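Local coordinates for high-potential iron-sulfur protein (Rhodoferax fermentans, PDB 1HLQ) that carries electrons through a high-potential 4Fe-4S cluster and is competent in photosynthetic electron transfer to oxidised cytochrome bc1 complex via a membrane-bound tetraheme, at residues Pro3-Thr8 with Ala58-Val63. Numbering follows the deposited sequence.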
ATOM      1  N   PRO A   3       0.379 -17.058   4.403  1.00 18.39           N
ATOM      2  CA  PRO A   3       1.067 -17.296   3.162  1.00 17.54           C
ATOM      3  C   PRO A   3       2.067 -16.174   2.884  1.00 16.31           C
ATOM      4  O   PRO A   3       1.783 -14.990   3.070  1.00 16.35           O
ATOM      5  CB  PRO A   3      -0.020 -17.264   2.093  1.00 17.92           C
ATOM      6  CG  PRO A   3      -1.223 -17.701   2.860  1.00 19.09           C
ATOM      7  CD  PRO A   3      -1.092 -17.008   4.189  1.00 19.69           C
ATOM      8  N   LEU A   4       3.220 -16.566   2.350  1.00 15.99           N
ATOM      9  CA  LEU A   4       4.201 -15.555   1.973  1.00 14.93           C
ATOM     10  C   LEU A   4       3.793 -14.847   0.696  1.00 14.38           C
ATOM     11  O   LEU A   4       3.196 -15.395  -0.234  1.00 15.52           O
ATOM     12  CB  LEU A   4       5.573 -16.207   1.729  1.00 14.97           C
ATOM     13  CG  LEU A   4       6.272 -16.778   2.970  1.00 15.65           C
ATOM     14  CD1 LEU A   4       7.450 -17.624   2.522  1.00 16.61           C
ATOM     15  CD2 LEU A   4       6.690 -15.686   3.929  1.00 16.95           C
ATOM     16  N   VAL A   5       4.127 -13.552   0.647  1.00 14.09           N
ATOM     17  CA  VAL A   5       3.947 -12.785  -0.580  1.00 13.83           C
ATOM     18  C   VAL A   5       4.659 -13.484  -1.726  1.00 14.02           C
ATOM     19  O   VAL A   5       5.784 -13.984  -1.552  1.00 15.26           O
ATOM     20  CB  VAL A   5       4.535 -11.368  -0.380  1.00 14.04           C
ATOM     21  CG1 VAL A   5       4.624 -10.592  -1.682  1.00 14.55           C
ATOM     22  CG2 VAL A   5       3.744 -10.599   0.672  1.00 14.24           C
ATOM     23  N   ALA A   6       4.055 -13.593  -2.892  1.00 13.99           N
ATOM     24  CA  ALA A   6       4.685 -14.104  -4.104  1.00 14.41           C
ATOM     25  C   ALA A   6       5.232 -12.904  -4.879  1.00 14.93           C
ATOM     26  O   ALA A   6       4.560 -11.877  -4.997  1.00 15.63           O
ATOM     27  CB  ALA A   6       3.726 -14.897  -4.970  1.00 14.83           C
ATOM     28  N   GLU A   7       6.408 -13.036  -5.471  1.00 15.33           N
ATOM     29  CA  GLU A   7       7.010 -11.966  -6.249  1.00 15.88           C
ATOM     30  C   GLU A   7       6.191 -11.617  -7.474  1.00 16.27           C
ATOM     31  O   GLU A   7       6.351 -10.524  -8.021  1.00 17.21           O
ATOM     32  CB  GLU A   7       8.457 -12.315  -6.621  1.00 16.20           C
ATOM     33  CG  GLU A   7       9.355 -12.370  -5.409  1.00 16.90           C
ATOM     34  CD  GLU A   7      10.783 -12.786  -5.671  1.00 17.05           C
ATOM     35  OE1 GLU A   7      11.432 -13.056  -4.639  1.00 16.83           O
ATOM     36  OE2 GLU A   7      11.179 -12.846  -6.858  1.00 19.13           O
ATOM     37  N   THR A   8       5.332 -12.510  -7.948  1.00 16.99           N
ATOM     38  CA  THR A   8       4.446 -12.262  -9.066  1.00 17.44           C
ATOM     39  C   THR A   8       3.123 -11.639  -8.634  1.00 16.58           C
ATOM     40  O   THR A   8       2.296 -11.343  -9.500  1.00 18.49           O
ATOM     41  CB  THR A   8       4.170 -13.598  -9.791  1.00 18.90           C
ATOM     42  OG1 THR A   8       3.768 -14.555  -8.811  1.00 20.01           O
ATOM     43  CG2 THR A   8       5.407 -14.036 -10.565  1.00 19.82           C
ATOM     44  N   ALA A  58      -1.349  -7.090   2.717  1.00 18.16           N
ATOM     45  CA  ALA A  58      -2.454  -7.664   3.460  1.00 18.66           C
ATOM     46  C   ALA A  58      -2.624  -9.160   3.211  1.00 18.80           C
ATOM     47  O   ALA A  58      -2.435  -9.659   2.117  1.00 18.81           O
ATOM     48  CB  ALA A  58      -3.759  -6.963   3.077  1.00 20.17           C
ATOM     49  N   GLY A  59      -2.922  -9.858   4.289  1.00 18.88           N
ATOM     50  CA  GLY A  59      -3.240 -11.265   4.331  1.00 18.57           C
ATOM     51  C   GLY A  59      -2.085 -12.225   4.210  1.00 17.98           C
ATOM     52  O   GLY A  59      -2.233 -13.434   4.220  1.00 18.07           O
ATOM     53  N   LYS A  60      -0.890 -11.649   4.112  1.00 17.62           N
ATOM     54  CA  LYS A  60       0.330 -12.401   3.854  1.00 17.02           C
ATOM     55  C   LYS A  60       1.461 -11.977   4.777  1.00 16.84           C
ATOM     56  O   LYS A  60       1.285 -11.210   5.713  1.00 19.05           O
ATOM     57  CB  LYS A  60       0.712 -12.201   2.386  1.00 17.03           C
ATOM     58  CG  LYS A  60      -0.294 -12.681   1.369  1.00 16.97           C
ATOM     59  CD  LYS A  60       0.194 -12.971  -0.017  1.00 17.26           C
ATOM     60  CE  LYS A  60      -0.927 -13.395  -0.952  1.00 18.22           C
ATOM     61  NZ  LYS A  60      -0.437 -13.955  -2.236  1.00 18.31           N
ATOM     62  N   GLU A  61       2.617 -12.597   4.565  1.00 15.90           N
ATOM     63  CA  GLU A  61       3.823 -12.269   5.305  1.00 16.50           C
ATOM     64  C   GLU A  61       4.956 -12.087   4.293  1.00 15.44           C
ATOM     65  O   GLU A  61       4.912 -12.635   3.193  1.00 15.18           O
ATOM     66  CB  GLU A  61       4.210 -13.345   6.326  1.00 18.96           C
ATOM     67  CG  GLU A  61       3.277 -13.310   7.533  1.00 22.26           C
ATOM     68  CD  GLU A  61       3.588 -14.258   8.653  1.00 24.59           C
ATOM     69  OE1 GLU A  61       2.959 -14.091   9.719  1.00 27.38           O
ATOM     70  OE2 GLU A  61       4.407 -15.172   8.492  1.00 26.52           O
ATOM     71  N   VAL A  62       5.923 -11.259   4.694  1.00 15.40           N
ATOM     72  CA  VAL A  62       7.114 -11.051   3.876  1.00 15.10           C
ATOM     73  C   VAL A  62       8.291 -11.775   4.525  1.00 14.95           C
ATOM     74  O   VAL A  62       8.229 -12.098   5.716  1.00 16.47           O
ATOM     75  CB  VAL A  62       7.449  -9.556   3.703  1.00 14.95           C
ATOM     76  CG1 VAL A  62       6.344  -8.862   2.902  1.00 15.41           C
ATOM     77  CG2 VAL A  62       7.681  -8.849   5.034  1.00 15.63           C
ATOM     78  N   VAL A  63       9.332 -12.040   3.763  1.00 14.86           N
ATOM     79  CA  VAL A  63      10.536 -12.699   4.278  1.00 14.84           C
ATOM     80  C   VAL A  63      11.448 -11.610   4.824  1.00 14.94           C
ATOM     81  O   VAL A  63      11.695 -10.592   4.152  1.00 14.58           O
ATOM     82  CB  VAL A  63      11.216 -13.519   3.180  1.00 16.04           C
ATOM     83  CG1 VAL A  63      12.524 -14.138   3.651  1.00 15.99           C
ATOM     84  CG2 VAL A  63      10.256 -14.627   2.752  1.00 16.16           C
TER
HETATM   85  O   HOH W   1       0.649 -16.333  -1.181  1.00 20.10           O
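With Val-5 CG1 anti to the backbone N (chi1 169°), the other branch, CG2, lies beside that N and drops onto the 58-63 segment. There CG2 sits nearest Glu-61 O, at 3.4 Å, and lies 3.8 Å from both Lys-60 CB and Val-62 CG1. Lys-60 runs extended beyond CG, crossing the Val-5 side chain at about a right angle, so its CD passes Val-5 CA at 3.8 Å and its NZ comes alongside the 3-8 segment. A water bridges NZ to Leu-4 O, accepting from the amine and donating to the carbonyl; Asp-9 forms a salt bridge with the same NZ.

The backbones meet in a single parallel bridge centred on Leu-4 and Glu-61. Val-5 N donates to Glu-61 O at 2.8 Å in a fairly straight bond (164° at the hydrogen), while Glu-61 N reaches Pro-3 O at 2.9 Å, tilted from the carbonyl plane. Glu-61 O also takes a CA-H contact from Leu-4 CA at 3.2 Å. In this small HiPIP fold, with little regular secondary structure, the bridge ties the N-terminal loop preceding helix 10-14 to the 58-63 segment, whose strand 62-63 pairs antiparallel with 51-52.

CB of Val-62 points away from the loop, yet the side chain, besides meeting Val-5, packs on the iron-sulfur cluster near the ligands Cys-38 and Cys-54. Val-5, buried, is thus one layer behind the cluster pocket, also touching Tyr-17 and Phe-57. On the more exposed flank, Leu-4 CD2 meets Val-63 CG2 at 3.9 Å, at a slant. Glu-61 OE2 accepts a hydrogen bond from Gln-51 NE2.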